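Local coordinates for amyloid-like protein 1 (Homo sapiens, PDB 3Q7G) that belongs to the amyloid precursor protein family and binds, through its E2 domain, a highly sulfated sugar, consistent with a role as a heparin or heparan sulfate receptor, at residues D106-A111 against R138-E143. Sequence-based numbering, arbitrary orientation.
With GU4 (2,3,4,6-tetra-O-sulfonato-alpha-D-glucopyranose), chain C; YYJ (1,3,4,6-tetra-O-sulfo-beta-D-fructofuranose), chain B.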
loop_
_atom_site.group_PDB
_atom_site.type_symbol
_atom_site.label_atom_id
_atom_site.label_comp_id
_atom_site.label_asym_id
_atom_site.label_seq_id
_atom_site.Cartn_x
_atom_site.Cartn_y
_atom_site.Cartn_z
ATOM N N ASP A 106 15.952 -2.482 18.453
ATOM C CA ASP A 106 16.333 -1.427 19.393
ATOM C C ASP A 106 15.305 -1.138 20.478
ATOM O O ASP A 106 15.661 -0.971 21.642
ATOM C CB ASP A 106 16.682 -0.122 18.654
ATOM C CG ASP A 106 17.827 -0.298 17.663
ATOM O OD1 ASP A 106 18.796 -1.026 17.974
ATOM O OD2 ASP A 106 17.753 0.309 16.570
ATOM N N GLN A 107 14.035 -1.064 20.100
ATOM C CA GLN A 107 12.975 -0.785 21.061
ATOM C C GLN A 107 12.812 -1.984 22.000
ATOM O O GLN A 107 12.506 -1.820 23.186
ATOM C CB GLN A 107 11.665 -0.501 20.327
ATOM C CG GLN A 107 11.762 0.707 19.412
ATOM C CD GLN A 107 10.513 0.931 18.564
ATOM O OE1 GLN A 107 9.520 0.201 18.673
ATOM N NE2 GLN A 107 10.562 1.951 17.718
ATOM N N ARG A 108 13.007 -3.189 21.476
ATOM C CA ARG A 108 12.874 -4.360 22.322
ATOM C C ARG A 108 13.966 -4.298 23.393
ATOM O O ARG A 108 13.674 -4.366 24.584
ATOM C CB ARG A 108 13.025 -5.655 21.507
ATOM C CG ARG A 108 12.736 -6.900 22.343
ATOM C CD ARG A 108 12.957 -8.223 21.616
ATOM N NE ARG A 108 14.362 -8.456 21.300
ATOM C CZ ARG A 108 14.876 -8.324 20.079
ATOM N NH1 ARG A 108 14.095 -7.976 19.071
ATOM N NH2 ARG A 108 16.171 -8.524 19.869
ATOM N N ARG A 109 15.216 -4.155 22.962
ATOM C CA ARG A 109 16.346 -4.085 23.881
ATOM C C ARG A 109 16.189 -2.958 24.882
ATOM O O ARG A 109 16.594 -3.103 26.034
ATOM C CB ARG A 109 17.653 -3.914 23.104
ATOM C CG ARG A 109 18.021 -5.187 22.409
ATOM C CD ARG A 109 19.038 -5.006 21.351
ATOM N NE ARG A 109 19.324 -6.302 20.761
ATOM C CZ ARG A 109 19.935 -6.481 19.597
ATOM N NH1 ARG A 109 20.343 -5.436 18.889
ATOM N NH2 ARG A 109 20.103 -7.706 19.124
ATOM N N ALA A 110 15.564 -1.858 24.461
ATOM C CA ALA A 110 15.364 -0.719 25.349
ATOM C C ALA A 110 14.306 -1.022 26.407
ATOM O O ALA A 110 14.442 -0.649 27.577
ATOM C CB ALA A 110 14.954 0.525 24.530
ATOM N N ALA A 111 13.242 -1.684 25.976
ATOM C CA ALA A 111 12.161 -2.042 26.876
ATOM C C ALA A 111 12.660 -3.122 27.862
ATOM O O ALA A 111 12.276 -3.112 29.030
ATOM C CB ALA A 111 10.952 -2.531 26.062
ATOM N N ARG A 138 4.839 -5.093 24.495
ATOM C CA ARG A 138 4.399 -4.345 23.325
ATOM C C ARG A 138 5.482 -4.387 22.248
ATOM O O ARG A 138 5.172 -4.475 21.069
ATOM C CB ARG A 138 4.088 -2.898 23.701
ATOM C CG ARG A 138 2.806 -2.704 24.519
ATOM C CD ARG A 138 1.691 -2.120 23.656
ATOM N NE ARG A 138 2.070 -0.831 23.075
ATOM C CZ ARG A 138 1.532 -0.325 21.966
ATOM N NH1 ARG A 138 0.590 -1.003 21.317
ATOM N NH2 ARG A 138 1.933 0.855 21.500
ATOM N N ALA A 139 6.754 -4.341 22.652
ATOM C CA ALA A 139 7.848 -4.390 21.678
ATOM C C ALA A 139 7.866 -5.771 21.016
ATOM O O ALA A 139 8.094 -5.897 19.808
ATOM C CB ALA A 139 9.197 -4.122 22.366
ATOM N N GLU A 140 7.630 -6.812 21.810
ATOM C CA GLU A 140 7.620 -8.170 21.252
ATOM C C GLU A 140 6.403 -8.352 20.339
ATOM O O GLU A 140 6.492 -8.963 19.283
ATOM C CB GLU A 140 7.609 -9.212 22.379
ATOM C CG GLU A 140 8.908 -9.281 23.188
ATOM C CD GLU A 140 10.076 -9.863 22.390
ATOM O OE1 GLU A 140 11.078 -10.316 23.019
ATOM O OE2 GLU A 140 9.997 -9.867 21.139
ATOM N N GLN A 141 5.273 -7.800 20.760
ATOM C CA GLN A 141 4.041 -7.880 19.996
ATOM C C GLN A 141 4.285 -7.255 18.620
ATOM O O GLN A 141 3.851 -7.776 17.585
ATOM C CB GLN A 141 2.942 -7.130 20.746
ATOM C CG GLN A 141 1.643 -6.968 20.001
ATOM C CD GLN A 141 0.662 -6.125 20.787
ATOM O OE1 GLN A 141 -0.002 -6.610 21.706
ATOM N NE2 GLN A 141 0.583 -4.837 20.441
ATOM N N LYS A 142 5.019 -6.151 18.619
ATOM C CA LYS A 142 5.337 -5.439 17.398
ATOM C C LYS A 142 6.121 -6.303 16.417
ATOM O O LYS A 142 5.861 -6.278 15.210
ATOM C CB LYS A 142 6.157 -4.189 17.743
ATOM C CG LYS A 142 6.503 -3.290 16.581
ATOM C CD LYS A 142 7.223 -2.055 17.099
ATOM C CE LYS A 142 7.236 -0.925 16.097
ATOM N NZ LYS A 142 7.661 0.360 16.745
ATOM N N GLU A 143 7.097 -7.055 16.921
ATOM C CA GLU A 143 7.885 -7.897 16.027
ATOM C C GLU A 143 7.010 -9.024 15.513
ATOM O O GLU A 143 7.063 -9.397 14.345
ATOM C CB GLU A 143 9.094 -8.514 16.728
ATOM C CG GLU A 143 10.016 -9.193 15.730
ATOM C CD GLU A 143 11.273 -9.754 16.351
ATOM O OE1 GLU A 143 11.577 -9.396 17.500
ATOM O OE2 GLU A 143 11.961 -10.545 15.672
HETATM C C1 GU4 C . 3.655 0.266 14.439
HETATM O O5 GU4 C . 4.064 1.101 15.535
HETATM C C5 GU4 C . 3.000 1.846 16.153
HETATM C C6 GU4 C . 3.644 2.295 17.465
HETATM O O6 GU4 C . 4.001 1.120 18.201
HETATM S S6 GU4 C . 5.012 1.128 19.213
HETATM O O22 GU4 C . 5.604 2.494 18.999
HETATM O O23 GU4 C . 4.480 1.330 20.613
HETATM O O21 GU4 C . 6.228 0.292 19.017
HETATM C C4 GU4 C . 1.797 0.999 16.586
HETATM O O4 GU4 C . 0.699 1.886 16.825
HETATM S S4 GU4 C . 0.104 1.707 18.117
HETATM O O25 GU4 C . 0.089 0.246 18.460
HETATM O O26 GU4 C . 0.895 2.472 19.137
HETATM O O24 GU4 C . -1.300 2.230 18.104
HETATM C C3 GU4 C . 1.404 -0.023 15.517
HETATM O O3 GU4 C . 0.530 -0.980 16.124
HETATM S S3 GU4 C . -0.672 -1.109 15.357
HETATM O O28 GU4 C . -0.327 -1.558 13.969
HETATM O O29 GU4 C . -1.378 0.215 15.294
HETATM O O27 GU4 C . -1.586 -2.107 16.002
HETATM C C2 GU4 C . 2.651 -0.743 14.989
HETATM O O2 GU4 C . 2.299 -1.657 13.947
HETATM S S2 GU4 C . 3.100 -2.840 14.061
HETATM O O11 GU4 C . 2.220 -4.015 14.387
HETATM O O12 GU4 C . 3.794 -3.097 12.749
HETATM O O10 GU4 C . 4.127 -2.663 15.118
HETATM C C1 YYJ B . 4.520 0.634 11.441
HETATM C C2 YYJ B . 4.004 1.616 12.494
HETATM C C3 YYJ B . 3.309 2.799 11.810
HETATM C C4 YYJ B . 3.778 3.979 12.660
HETATM C C5 YYJ B . 5.227 3.540 12.890
HETATM C C6 YYJ B . 5.844 4.304 14.061
HETATM O O1 YYJ B . 5.755 0.009 11.810
HETATM O O1S1 YYJ B . 6.913 0.175 9.727
HETATM O O1S3 YYJ B . 2.091 2.165 9.473
HETATM O O1S4 YYJ B . 1.868 6.266 12.970
HETATM O O1S6 YYJ B . 8.231 5.439 15.778
HETATM O O2 YYJ B . 3.047 1.012 13.373
HETATM O O2S1 YYJ B . 7.164 1.910 11.437
HETATM O O2S3 YYJ B . 1.814 0.369 11.116
HETATM O O2S4 YYJ B . 4.069 6.192 14.019
HETATM O O2S6 YYJ B . 6.691 3.760 16.671
HETATM O O3 YYJ B . 1.887 2.674 11.808
HETATM O O3S1 YYJ B . 8.138 -0.305 11.793
HETATM O O3S3 YYJ B . -0.039 1.876 10.641
HETATM O O3S4 YYJ B . 3.728 7.571 12.040
HETATM O O3S6 YYJ B . 8.878 3.075 15.815
HETATM O O4 YYJ B . 3.713 5.177 11.884
HETATM O O5 YYJ B . 5.085 2.159 13.265
HETATM O O6 YYJ B . 7.172 3.845 14.329
HETATM S S1 YYJ B . 6.977 0.440 11.201
HETATM S S3 YYJ B . 1.451 1.784 10.775
HETATM S S4 YYJ B . 3.352 6.282 12.716
HETATM S S6 YYJ B . 7.737 4.032 15.630
#
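Gln107 and Lys142 meet at about a right angle, Lys142 NZ donating to Gln107 OE1 at 2.7 Å, in the carbonyl plane and on a lone pair. The amide is thereby turned with its NH2 toward the sulfated sugar, and Gln107 NE2 gives a hydrogen bond to YYJ O3S6 (2.8 Å, N-H...O angle 154°). Lys142 runs out extended, CG anti to the backbone N (chi1 -177°), which takes its ammonium between a sulfate of GU4 and one of YYJ: NZ also binds GU4 O21 at 2.7 Å and, at a longer distance, YYJ O3S6. A methionine in place of Lys142 would probably leave Gln107 OE1 without its donor and these two sulfates without their shared positive charge. One turn earlier, Arg138 lays the edge of its guanidinium against the sulfate of GU4 S4, NH1 bonding GU4 O25 and NH2 bonding GU4 O26 (3.0 Å); Arg145, Arg149 and His209 add further hydrogen bonds to GU4. The site thus lies beside an antiparallel pairing of helices 64-119 and 126-157 in the all-helical E2 domain, the local axes 8.9 Å apart at 158°. Between the backbones the packing is small: Ala139 CB sits 3.7 Å from Arg108 CA, with Ala111 CB at its flank. Away from the sugar the contact is ionic. Arg108 bends at chi3, and NH1, also bonded to Asn105, forms a salt bridge with Glu143 OE1 at 3.3 Å, while its CD lies against the Glu140 carboxylate. Arg179 of helix 159-184 bridges both glutamates, and His172 bonds Glu143 OE2.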